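Local coordinates for probable quinone reductase Qor (NADPH:quinone reductase) (Zeta-crystallin homolog protein) (Mycobacterium tuberculosis, PDB 4RVS) that probably catalyses the NADPH-dependent reduction of quinones, passing electrons from the bound cofactor to the substrate, at residues A[127-132]-A[153-158]; A[122-127]-A[286-291]; A[160-165]-A[294-299]. One frame throughout, in Å; residues are numbered along the deposited sequence.

Contact 1 (A[127-132]-A[153-158]); sequences GLTAHY and GGVGLI
The axes of the two short helical segments, 127-132 and 154-158, approach to 8.9 Å and cross at -53°, running obliquely in the same general direction, with T129 and A130 of helix 117-137 turned toward V155 and I158 at the start of helix 154-165. The nearest backbone pair is A130 and V155, whose CA atoms lie 6.2 Å apart. So close an approach suits the small residues on the first helix. The tightest touch is made by the methyl CB of A130, which meets the branch methyl CG2 of I158 at 3.6 Å. The other arm of I158 reaches back along helix 117-137, one turn before A130: with CG1 beside its own backbone N (chi1 -63°) and the chain extended beyond it, CD1 lies against the G127 backbone, 3.9 Å from N of G127. G153 is the N-cap of the second helix, and it and G156 fit the glycine-rich GxGxxG pattern of Rossmann-type nucleotide-binding domains, in which the turn between the first strand, here 145-148, and its helix receives the cofactor's diphosphate. The cofactor is absent from this native model, but G154, V155 and Y132 bind NADPH in another structure of the protein. One turn before I158, V155 directs CG1 at CG2 of T129, 4.2 Å away, the two side chains crossing at about a right angle. T129 keeps its hydroxyl for its own helix, where OG1 is hydrogen-bonded to O of L125, and presents its methyl to V155. The V155 side chain also touches F242, another NADPH-binding residue, while Y132 stacks its ring with F273.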
ATOM      1  N   GLY A 127      10.471 -15.025  12.682  1.00 11.69           N
ATOM      2  CA  GLY A 127       9.247 -15.705  12.292  1.00 13.35           C
ATOM      3  C   GLY A 127       8.010 -14.824  12.354  1.00 11.01           C
ATOM      4  O   GLY A 127       7.167 -14.884  11.462  1.00 11.18           O
ATOM      5  N   LEU A 128       7.897 -14.015  13.407  1.00  8.51           N
ATOM      6  CA  LEU A 128       6.804 -13.056  13.504  1.00 10.75           C
ATOM      7  C   LEU A 128       6.929 -12.043  12.383  1.00 12.17           C
ATOM      8  O   LEU A 128       5.926 -11.607  11.816  1.00  9.51           O
ATOM      9  CB  LEU A 128       6.859 -12.307  14.833  1.00  9.94           C
ATOM     10  CG  LEU A 128       6.659 -13.118  16.104  1.00 13.09           C
ATOM     11  CD1 LEU A 128       7.014 -12.247  17.273  1.00 11.99           C
ATOM     12  CD2 LEU A 128       5.220 -13.598  16.209  1.00 11.77           C
ATOM     13  N   THR A 129       8.163 -11.648  12.085  1.00 10.15           N
ATOM     14  CA  THR A 129       8.398 -10.717  10.988  1.00 10.26           C
ATOM     15  C   THR A 129       7.937 -11.322   9.659  1.00 11.89           C
ATOM     16  O   THR A 129       7.214 -10.679   8.895  1.00  9.51           O
ATOM     17  CB  THR A 129       9.867 -10.293  10.916  1.00 12.16           C
ATOM     18  OG1 THR A 129      10.245  -9.716  12.178  1.00 14.22           O
ATOM     19  CG2 THR A 129      10.063  -9.254   9.813  1.00 11.14           C
ATOM     20  N   ALA A 130       8.330 -12.561   9.387  1.00 10.80           N
ATOM     21  CA  ALA A 130       7.866 -13.214   8.179  1.00 10.03           C
ATOM     22  C   ALA A 130       6.351 -13.357   8.186  1.00 10.61           C
ATOM     23  O   ALA A 130       5.727 -13.226   7.141  1.00 10.20           O
ATOM     24  CB  ALA A 130       8.536 -14.569   7.980  1.00 10.92           C
ATOM     25  N   HIS A 131       5.755 -13.613   9.351  1.00 10.54           N
ATOM     26  CA  HIS A 131       4.313 -13.799   9.410  1.00  9.99           C
ATOM     27  C   HIS A 131       3.584 -12.528   8.998  1.00 10.63           C
ATOM     28  O   HIS A 131       2.704 -12.575   8.142  1.00  9.25           O
ATOM     29  CB  HIS A 131       3.841 -14.226  10.801  1.00 10.04           C
ATOM     30  CG  HIS A 131       2.366 -14.495  10.879  1.00 10.36           C
ATOM     31  ND1 HIS A 131       1.432 -13.496  11.067  1.00 11.50           N
ATOM     32  CD2 HIS A 131       1.668 -15.649  10.786  1.00 10.83           C
ATOM     33  CE1 HIS A 131       0.223 -14.026  11.090  1.00 13.00           C
ATOM     34  NE2 HIS A 131       0.335 -15.332  10.919  1.00 11.65           N
ATOM     35  N   TYR A 132       3.940 -11.395   9.594  1.00  8.00           N
ATOM     36  CA  TYR A 132       3.224 -10.168   9.261  1.00  9.31           C
ATOM     37  C   TYR A 132       3.449  -9.728   7.806  1.00 10.99           C
ATOM     38  O   TYR A 132       2.532  -9.203   7.169  1.00  9.04           O
ATOM     39  CB  TYR A 132       3.471  -9.043  10.295  1.00 10.63           C
ATOM     40  CG  TYR A 132       4.700  -8.167  10.099  1.00 11.65           C
ATOM     41  CD1 TYR A 132       4.766  -7.241   9.059  1.00 12.60           C
ATOM     42  CD2 TYR A 132       5.759  -8.209  11.004  1.00 10.91           C
ATOM     43  CE1 TYR A 132       5.874  -6.429   8.888  1.00 12.14           C
ATOM     44  CE2 TYR A 132       6.876  -7.390  10.844  1.00 11.83           C
ATOM     45  CZ  TYR A 132       6.918  -6.501   9.783  1.00 11.80           C
ATOM     46  OH  TYR A 132       8.011  -5.671   9.601  1.00 13.96           O
ATOM     47  N   GLY A 153      19.537 -14.735   4.516  1.00 14.63           N
ATOM     48  CA  GLY A 153      19.471 -14.122   5.835  1.00 20.00           C
ATOM     49  C   GLY A 153      18.355 -14.729   6.671  1.00 17.64           C
ATOM     50  O   GLY A 153      17.531 -15.481   6.155  1.00 15.17           O
ATOM     51  N   GLY A 154      18.330 -14.406   7.963  1.00 17.43           N
ATOM     52  CA  GLY A 154      17.350 -14.972   8.880  1.00 18.32           C
ATOM     53  C   GLY A 154      15.903 -14.862   8.424  1.00 16.28           C
ATOM     54  O   GLY A 154      15.198 -15.869   8.331  1.00 14.24           O
ATOM     55  N   VAL A 155      15.458 -13.642   8.137  1.00 14.67           N
ATOM     56  CA  VAL A 155      14.077 -13.429   7.713  1.00 13.93           C
ATOM     57  C   VAL A 155      13.867 -13.948   6.289  1.00 13.73           C
ATOM     58  O   VAL A 155      12.832 -14.550   5.983  1.00 11.80           O
ATOM     59  CB  VAL A 155      13.666 -11.950   7.796  1.00 15.83           C
ATOM     60  CG1 VAL A 155      12.225 -11.775   7.317  1.00 13.68           C
ATOM     61  CG2 VAL A 155      13.789 -11.436   9.224  1.00 20.36           C
ATOM     62  N   GLY A 156      14.853 -13.729   5.425  1.00 13.07           N
ATOM     63  CA  GLY A 156      14.742 -14.167   4.041  1.00 11.24           C
ATOM     64  C   GLY A 156      14.509 -15.665   3.944  1.00 11.94           C
ATOM     65  O   GLY A 156      13.696 -16.124   3.140  1.00  9.82           O
ATOM     66  N   LEU A 157      15.214 -16.433   4.774  1.00 11.54           N
ATOM     67  CA  LEU A 157      15.076 -17.885   4.757  1.00 10.68           C
ATOM     68  C   LEU A 157      13.675 -18.295   5.172  1.00 12.28           C
ATOM     69  O   LEU A 157      13.071 -19.175   4.555  1.00 12.17           O
ATOM     70  CB  LEU A 157      16.107 -18.548   5.674  1.00 12.43           C
ATOM     71  CG  LEU A 157      17.544 -18.565   5.145  1.00 14.18           C
ATOM     72  CD1 LEU A 157      18.499 -19.037   6.228  1.00 19.43           C
ATOM     73  CD2 LEU A 157      17.675 -19.460   3.918  1.00 13.45           C
ATOM     74  N   ILE A 158      13.152 -17.651   6.210  1.00 11.42           N
ATOM     75  CA  ILE A 158      11.816 -17.994   6.673  1.00 13.05           C
ATOM     76  C   ILE A 158      10.768 -17.520   5.680  1.00 12.21           C
ATOM     77  O   ILE A 158       9.820 -18.254   5.391  1.00 13.05           O
ATOM     78  CB  ILE A 158      11.536 -17.459   8.096  1.00 12.33           C
ATOM     79  CG1 ILE A 158      12.500 -18.123   9.083  1.00 15.00           C
ATOM     80  CG2 ILE A 158      10.100 -17.755   8.496  1.00 12.25           C
ATOM     81  CD1 ILE A 158      12.302 -17.708  10.550  1.00 19.21           C
TER

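Contact 2 (A[122-127]-A[286-291]); sequences SALLKG and ELFDAI
A123 meets I291 methyl to methyl, CB of the alanine lying 3.7 Å from CD1 of the isoleucine. The two helical segments cross steeply, at 124° between their N-to-C directions, and their axes stay 10.6 Å apart at the closest point, a spacing filled by the larger side chains of 286-291. The carbonyl oxygen of A123 also touches CD2 of L287, at 3.8 Å, while it accepts the backbone bond from N of G127. At L124 the side chain stands with CG anti to the backbone N (chi1 179°), which carries CD1 across to the F288 ring; it approaches CE2 obliquely at 4.0 Å, and the two side chains cross at about a right angle. The same methyl lies 4.4 Å from CD2 of L287, so L124 touches two neighbouring residues of the other helix. K126 turns elsewhere: its NZ reaches back one turn to O of S122, 2.8 Å away, a carbonyl left without a backbone bond from N of K126 by the kink in this helix. G127 closes the segment and is the nearest backbone neighbour of L287, their CA atoms 6.2 Å apart. Both methyls of L287 pack directly on CA of G127, CD2 at 3.7 Å, where this glycine has no side chain. Helices 117-137, 277-292 and 154-165 pack against one another here: W162 of the last touches L287, and its I158 touches K126. Strand 87-90 completes the surroundings through V89, which packs against both L124 and F288, and strand 324-328 lies against S122.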
ATOM      1  N   SER A 122      15.463 -19.005  18.635  1.00 13.64           N
ATOM      2  CA  SER A 122      16.112 -18.598  17.389  1.00 16.30           C
ATOM      3  C   SER A 122      15.128 -18.107  16.339  1.00 16.81           C
ATOM      4  O   SER A 122      15.511 -17.391  15.421  1.00 19.37           O
ATOM      5  CB  SER A 122      16.882 -19.776  16.785  1.00 16.35           C
ATOM      6  OG  SER A 122      17.897 -20.253  17.648  1.00 16.56           O
ATOM      7  N   ALA A 123      13.869 -18.515  16.454  1.00 11.54           N
ATOM      8  CA  ALA A 123      12.934 -18.341  15.343  1.00 14.01           C
ATOM      9  C   ALA A 123      11.890 -17.268  15.566  1.00 14.60           C
ATOM     10  O   ALA A 123      11.304 -16.771  14.599  1.00 11.28           O
ATOM     11  CB  ALA A 123      12.250 -19.655  15.003  1.00 16.33           C
ATOM     12  N   LEU A 124      11.630 -16.916  16.824  1.00 13.37           N
ATOM     13  CA  LEU A 124      10.450 -16.099  17.109  1.00 11.63           C
ATOM     14  C   LEU A 124      10.456 -14.760  16.375  1.00 13.15           C
ATOM     15  O   LEU A 124       9.513 -14.444  15.641  1.00 11.17           O
ATOM     16  CB  LEU A 124      10.262 -15.890  18.613  1.00 10.91           C
ATOM     17  CG  LEU A 124       9.052 -15.017  18.965  1.00 12.69           C
ATOM     18  CD1 LEU A 124       7.748 -15.710  18.605  1.00  9.38           C
ATOM     19  CD2 LEU A 124       9.064 -14.650  20.445  1.00 10.78           C
ATOM     20  N   LEU A 125      11.509 -13.971  16.560  1.00 12.26           N
ATOM     21  CA  LEU A 125      11.532 -12.626  15.989  1.00 14.03           C
ATOM     22  C   LEU A 125      11.486 -12.661  14.461  1.00 13.18           C
ATOM     23  O   LEU A 125      10.661 -11.973  13.849  1.00 13.20           O
ATOM     24  CB  LEU A 125      12.763 -11.855  16.458  1.00 14.49           C
ATOM     25  CG  LEU A 125      12.900 -10.440  15.894  1.00 16.50           C
ATOM     26  CD1 LEU A 125      11.741  -9.593  16.342  1.00 18.21           C
ATOM     27  CD2 LEU A 125      14.203  -9.809  16.339  1.00 24.40           C
ATOM     28  N   LYS A 126      12.365 -13.456  13.856  1.00 11.43           N
ATOM     29  CA  LYS A 126      12.393 -13.588  12.397  1.00 13.14           C
ATOM     30  C   LYS A 126      11.063 -14.123  11.900  1.00 14.33           C
ATOM     31  O   LYS A 126      10.595 -13.743  10.823  1.00 13.64           O
ATOM     32  CB  LYS A 126      13.472 -14.569  11.951  1.00 16.88           C
ATOM     33  CG  LYS A 126      14.890 -14.249  12.356  1.00 24.87           C
ATOM     34  CD  LYS A 126      15.696 -15.557  12.426  1.00 27.29           C
ATOM     35  CE  LYS A 126      16.947 -15.411  13.282  1.00 32.10           C
ATOM     36  NZ  LYS A 126      17.572 -16.738  13.592  1.00 32.79           N
ATOM     37  N   GLY A 127      10.471 -15.025  12.682  1.00 11.69           N
ATOM     38  CA  GLY A 127       9.247 -15.705  12.292  1.00 13.35           C
ATOM     39  C   GLY A 127       8.010 -14.824  12.354  1.00 11.01           C
ATOM     40  O   GLY A 127       7.167 -14.884  11.462  1.00 11.18           O
ATOM     41  N   GLU A 286       0.673 -19.448  14.524  1.00 11.05           N
ATOM     42  CA  GLU A 286       0.772 -19.889  13.131  1.00 11.19           C
ATOM     43  C   GLU A 286       2.216 -20.207  12.780  1.00 13.68           C
ATOM     44  O   GLU A 286       2.482 -21.180  12.074  1.00 13.40           O
ATOM     45  CB  GLU A 286       0.157 -18.866  12.160  1.00 12.62           C
ATOM     46  CG  GLU A 286      -1.352 -18.716  12.353  1.00 14.04           C
ATOM     47  CD  GLU A 286      -2.082 -18.109  11.163  1.00 21.15           C
ATOM     48  OE1 GLU A 286      -1.440 -17.441  10.324  1.00 15.31           O
ATOM     49  OE2 GLU A 286      -3.316 -18.311  11.074  1.00 17.95           O
ATOM     50  N   LEU A 287       3.146 -19.397  13.289  1.00 10.67           N
ATOM     51  CA  LEU A 287       4.574 -19.678  13.142  1.00 11.16           C
ATOM     52  C   LEU A 287       4.944 -21.048  13.704  1.00 12.90           C
ATOM     53  O   LEU A 287       5.605 -21.848  13.033  1.00 11.81           O
ATOM     54  CB  LEU A 287       5.418 -18.611  13.851  1.00 11.98           C
ATOM     55  CG  LEU A 287       6.921 -18.910  13.949  1.00 10.46           C
ATOM     56  CD1 LEU A 287       7.551 -18.992  12.562  1.00 11.83           C
ATOM     57  CD2 LEU A 287       7.642 -17.867  14.792  1.00  9.67           C
ATOM     58  N   PHE A 288       4.538 -21.325  14.939  1.00 11.58           N
ATOM     59  CA  PHE A 288       4.962 -22.575  15.573  1.00 12.14           C
ATOM     60  C   PHE A 288       4.198 -23.795  15.076  1.00 14.44           C
ATOM     61  O   PHE A 288       4.693 -24.916  15.174  1.00 13.68           O
ATOM     62  CB  PHE A 288       4.960 -22.450  17.102  1.00 10.76           C
ATOM     63  CG  PHE A 288       6.044 -21.537  17.614  1.00 12.11           C
ATOM     64  CD1 PHE A 288       7.359 -21.726  17.213  1.00 10.62           C
ATOM     65  CD2 PHE A 288       5.742 -20.457  18.433  1.00 12.79           C
ATOM     66  CE1 PHE A 288       8.371 -20.873  17.654  1.00 14.58           C
ATOM     67  CE2 PHE A 288       6.738 -19.599  18.869  1.00 12.06           C
ATOM     68  CZ  PHE A 288       8.057 -19.810  18.483  1.00 12.76           C
ATOM     69  N   ASP A 289       3.017 -23.583  14.502  1.00 14.99           N
ATOM     70  CA  ASP A 289       2.323 -24.683  13.838  1.00 17.77           C
ATOM     71  C   ASP A 289       3.148 -25.113  12.622  1.00 16.19           C
ATOM     72  O   ASP A 289       3.385 -26.314  12.401  1.00 17.66           O
ATOM     73  CB  ASP A 289       0.920 -24.261  13.409  1.00 17.61           C
ATOM     74  CG  ASP A 289       0.056 -25.442  13.011  1.00 30.28           C
ATOM     75  OD1 ASP A 289      -0.092 -26.379  13.830  1.00 31.01           O
ATOM     76  OD2 ASP A 289      -0.464 -25.438  11.876  1.00 37.16           O
ATOM     77  N   ALA A 290       3.609 -24.128  11.852  1.00 13.76           N
ATOM     78  CA  ALA A 290       4.410 -24.396  10.660  1.00 14.00           C
ATOM     79  C   ALA A 290       5.771 -25.012  10.999  1.00 17.39           C
ATOM     80  O   ALA A 290       6.232 -25.906  10.294  1.00 16.49           O
ATOM     81  CB  ALA A 290       4.589 -23.130   9.828  1.00 14.18           C
ATOM     82  N   ILE A 291       6.422 -24.528  12.056  1.00 12.83           N
ATOM     83  CA  ILE A 291       7.702 -25.119  12.469  1.00 14.41           C
ATOM     84  C   ILE A 291       7.449 -26.548  12.949  1.00 16.20           C
ATOM     85  O   ILE A 291       8.197 -27.480  12.603  1.00 17.14           O
ATOM     86  CB  ILE A 291       8.411 -24.283  13.565  1.00 15.97           C
ATOM     87  CG1 ILE A 291       8.917 -22.958  12.981  1.00 13.28           C
ATOM     88  CG2 ILE A 291       9.580 -25.055  14.174  1.00 16.44           C
ATOM     89  CD1 ILE A 291       9.521 -22.008  14.023  1.00 13.04           C
TER

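Contact 3 (A[160-165]-A[294-299]); sequences TQWATH and EAITVA
Q161 extends its amide across T297 and grips the backbone of that residue at both ends. OE1 accepts from N of T297 at 2.9 Å in a fairly straight bond (163° at the hydrogen), with the donor tilted 21° from the amide carbonyl plane. From the other end of the amide NE2 donates to O of T297 at 3.1 Å; this bond is straighter still, and it lies in the plane of both the amide and the acceptor carbonyl. The hydroxyl of T297 adds a weak bond to the same OE1, and NE2 has a further weak bond to O of L157 within its own helix. Two waters reinforce the junction at O of A295, one donating to it and to O of Q161, the other to it and to OE1 of Q161. One helical turn after Q161, H165 receives the A295 methyl over the centre of its imidazole, CB 3.6 Å from the ring centroid in a CH-pi contact only 12° off the normal. On the buried side, I296 lays CD1 on one face of the W162 indole, 3.5 Å from CD2, where the rings fuse. The loop that carries these residues follows helix 277-292, which ends in a Schellman motif at E294, and leads to strand 300-305; it is thus fastened to helix 154-165 of the Rossmann-type domain. Because the two main amide bonds use backbone atoms of T297, they pin the loop at this residue and would help set its path, and they hold the Q161 amide against rotation, leaving little doubt which end is oxygen.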
ATOM      1  N   THR A 160      11.093 -17.277   2.539  1.00  9.37           N
ATOM      2  CA  THR A 160      11.137 -18.181   1.390  1.00  9.73           C
ATOM      3  C   THR A 160      10.430 -19.516   1.670  1.00 12.02           C
ATOM      4  O   THR A 160       9.609 -19.964   0.872  1.00 10.80           O
ATOM      5  CB  THR A 160      12.587 -18.414   0.946  1.00 12.17           C
ATOM      6  OG1 THR A 160      13.183 -17.151   0.613  1.00 12.30           O
ATOM      7  CG2 THR A 160      12.640 -19.327  -0.264  1.00 10.37           C
ATOM      8  N   GLN A 161      10.727 -20.140   2.807  1.00 10.64           N
ATOM      9  CA  GLN A 161      10.118 -21.430   3.126  1.00 12.13           C
ATOM     10  C   GLN A 161       8.627 -21.299   3.352  1.00 14.08           C
ATOM     11  O   GLN A 161       7.853 -22.137   2.896  1.00 12.32           O
ATOM     12  CB  GLN A 161      10.730 -22.032   4.385  1.00 13.12           C
ATOM     13  CG  GLN A 161      12.214 -22.249   4.363  1.00 19.05           C
ATOM     14  CD  GLN A 161      12.688 -22.762   5.701  1.00 21.99           C
ATOM     15  OE1 GLN A 161      12.227 -23.805   6.165  1.00 19.56           O
ATOM     16  NE2 GLN A 161      13.576 -22.014   6.348  1.00 18.37           N
ATOM     17  N   TRP A 162       8.227 -20.258   4.083  1.00 10.63           N
ATOM     18  CA  TRP A 162       6.812 -20.065   4.395  1.00 11.84           C
ATOM     19  C   TRP A 162       6.008 -19.755   3.141  1.00 11.64           C
ATOM     20  O   TRP A 162       4.945 -20.332   2.918  1.00 11.29           O
ATOM     21  CB  TRP A 162       6.632 -18.949   5.427  1.00 11.35           C
ATOM     22  CG  TRP A 162       5.427 -19.135   6.299  1.00 12.09           C
ATOM     23  CD1 TRP A 162       4.330 -19.904   6.035  1.00 12.07           C
ATOM     24  CD2 TRP A 162       5.217 -18.565   7.595  1.00 10.71           C
ATOM     25  NE1 TRP A 162       3.441 -19.839   7.088  1.00 13.91           N
ATOM     26  CE2 TRP A 162       3.964 -19.019   8.056  1.00 12.07           C
ATOM     27  CE3 TRP A 162       5.965 -17.706   8.410  1.00 11.17           C
ATOM     28  CZ2 TRP A 162       3.450 -18.657   9.301  1.00 12.86           C
ATOM     29  CZ3 TRP A 162       5.451 -17.343   9.642  1.00 11.48           C
ATOM     30  CH2 TRP A 162       4.211 -17.818  10.079  1.00 10.67           C
ATOM     31  N   ALA A 163       6.513 -18.849   2.313  1.00 12.66           N
ATOM     32  CA  ALA A 163       5.787 -18.493   1.090  1.00 11.10           C
ATOM     33  C   ALA A 163       5.660 -19.722   0.184  1.00 11.88           C
ATOM     34  O   ALA A 163       4.599 -19.970  -0.390  1.00 10.65           O
ATOM     35  CB  ALA A 163       6.477 -17.350   0.370  1.00 10.33           C
ATOM     36  N   THR A 164       6.726 -20.510   0.086  1.00 10.98           N
ATOM     37  CA  THR A 164       6.692 -21.714  -0.745  1.00 10.72           C
ATOM     38  C   THR A 164       5.630 -22.687  -0.223  1.00 13.35           C
ATOM     39  O   THR A 164       4.846 -23.242  -0.993  1.00 13.73           O
ATOM     40  CB  THR A 164       8.064 -22.397  -0.821  1.00 15.82           C
ATOM     41  OG1 THR A 164       9.030 -21.478  -1.356  1.00 15.55           O
ATOM     42  CG2 THR A 164       8.006 -23.612  -1.723  1.00 16.47           C
ATOM     43  N   HIS A 165       5.598 -22.876   1.090  1.00 11.86           N
ATOM     44  CA  HIS A 165       4.574 -23.706   1.716  1.00 14.57           C
ATOM     45  C   HIS A 165       3.146 -23.212   1.424  1.00 15.46           C
ATOM     46  O   HIS A 165       2.206 -24.007   1.348  1.00 16.03           O
ATOM     47  CB  HIS A 165       4.822 -23.789   3.226  1.00 14.04           C
ATOM     48  CG  HIS A 165       3.800 -24.596   3.964  1.00 16.00           C
ATOM     49  ND1 HIS A 165       2.898 -24.036   4.842  1.00 26.64           N
ATOM     50  CD2 HIS A 165       3.538 -25.927   3.955  1.00 14.90           C
ATOM     51  CE1 HIS A 165       2.122 -24.984   5.341  1.00 20.61           C
ATOM     52  NE2 HIS A 165       2.489 -26.139   4.816  1.00 23.07           N
ATOM     53  N   GLU A 294       7.255 -28.902  10.280  1.00 21.07           N
ATOM     54  CA  GLU A 294       8.485 -28.908   9.489  1.00 19.31           C
ATOM     55  C   GLU A 294       8.303 -28.254   8.113  1.00 24.16           C
ATOM     56  O   GLU A 294       9.046 -28.529   7.171  1.00 21.34           O
ATOM     57  CB  GLU A 294       9.057 -30.330   9.396  1.00 26.20           C
ATOM     58  CG  GLU A 294       9.069 -31.028  10.756  1.00 26.10           C
ATOM     59  CD  GLU A 294       9.590 -32.454  10.705  1.00 42.06           C
ATOM     60  OE1 GLU A 294       9.399 -33.186  11.702  1.00 42.62           O
ATOM     61  OE2 GLU A 294      10.201 -32.841   9.685  1.00 38.46           O
ATOM     62  N   ALA A 295       7.311 -27.373   8.015  1.00 16.65           N
ATOM     63  CA  ALA A 295       7.156 -26.516   6.850  1.00 18.58           C
ATOM     64  C   ALA A 295       8.186 -25.394   6.925  1.00 20.97           C
ATOM     65  O   ALA A 295       8.631 -24.879   5.901  1.00 20.14           O
ATOM     66  CB  ALA A 295       5.752 -25.949   6.791  1.00 21.64           C
ATOM     67  N   ILE A 296       8.551 -25.012   8.148  1.00 15.66           N
ATOM     68  CA  ILE A 296       9.627 -24.058   8.376  1.00 13.85           C
ATOM     69  C   ILE A 296      10.677 -24.724   9.268  1.00 19.74           C
ATOM     70  O   ILE A 296      10.330 -25.323  10.283  1.00 17.81           O
ATOM     71  CB  ILE A 296       9.106 -22.786   9.079  1.00 15.20           C
ATOM     72  CG1 ILE A 296       8.104 -22.054   8.189  1.00 16.51           C
ATOM     73  CG2 ILE A 296      10.255 -21.850   9.451  1.00 15.07           C
ATOM     74  CD1 ILE A 296       7.368 -20.954   8.915  1.00 17.06           C
ATOM     75  N   THR A 297      11.945 -24.638   8.876  1.00 16.80           N
ATOM     76  CA  THR A 297      13.046 -25.151   9.691  1.00 19.06           C
ATOM     77  C   THR A 297      14.018 -24.013   9.970  1.00 21.71           C
ATOM     78  O   THR A 297      14.248 -23.158   9.109  1.00 20.17           O
ATOM     79  CB  THR A 297      13.787 -26.312   8.993  1.00 20.08           C
ATOM     80  OG1 THR A 297      14.395 -25.844   7.784  1.00 26.48           O
ATOM     81  CG2 THR A 297      12.830 -27.423   8.650  1.00 20.74           C
ATOM     82  N   VAL A 298      14.575 -23.981  11.176  1.00 17.65           N
ATOM     83  CA  VAL A 298      15.544 -22.948  11.519  1.00 19.80           C
ATOM     84  C   VAL A 298      16.795 -23.629  12.042  1.00 24.73           C
ATOM     85  O   VAL A 298      16.766 -24.267  13.092  1.00 20.63           O
ATOM     86  CB  VAL A 298      15.001 -21.970  12.577  1.00 20.54           C
ATOM     87  CG1 VAL A 298      16.079 -20.981  12.981  1.00 22.68           C
ATOM     88  CG2 VAL A 298      13.795 -21.218  12.040  1.00 18.02           C
ATOM     89  N   ALA A 299      17.889 -23.500  11.302  1.00 19.83           N
ATOM     90  CA  ALA A 299      19.140 -24.157  11.665  1.00 25.31           C
ATOM     91  C   ALA A 299      19.806 -23.478  12.853  1.00 22.96           C
ATOM     92  O   ALA A 299      19.985 -22.259  12.854  1.00 23.75           O
ATOM     93  CB  ALA A 299      20.094 -24.171  10.469  1.00 25.38           C
TER
HETATM   94  O   HOH W   1       8.561 -24.696   3.033  1.00 27.12           O
HETATM   95  O   HOH W   2      11.403 -25.838   4.825  1.00 32.26           O

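Helix 117-137 joins contacts 1 and 2, which share G127: 153-158 packs beside this glycine in one and 286-291 in the other. Their centres are 8 Å apart, and H131 of contact 1 bonds through NE2 to OE1 of E286 in contact 2 at 2.8 Å. Contact 3 reaches both through W162, whose CH2 lies 3.4 Å from CD2 of H131 and 3.6 Å from CA of L287. O of A290 receives N of A295 at 2.9 Å, tying the loop of contact 3 to its helix. The NADPH site, empty in this model, borders contact 1, which holds Y132, G154 and V155; in contact 3 the Q161 side chain lies about 8 Å from G154.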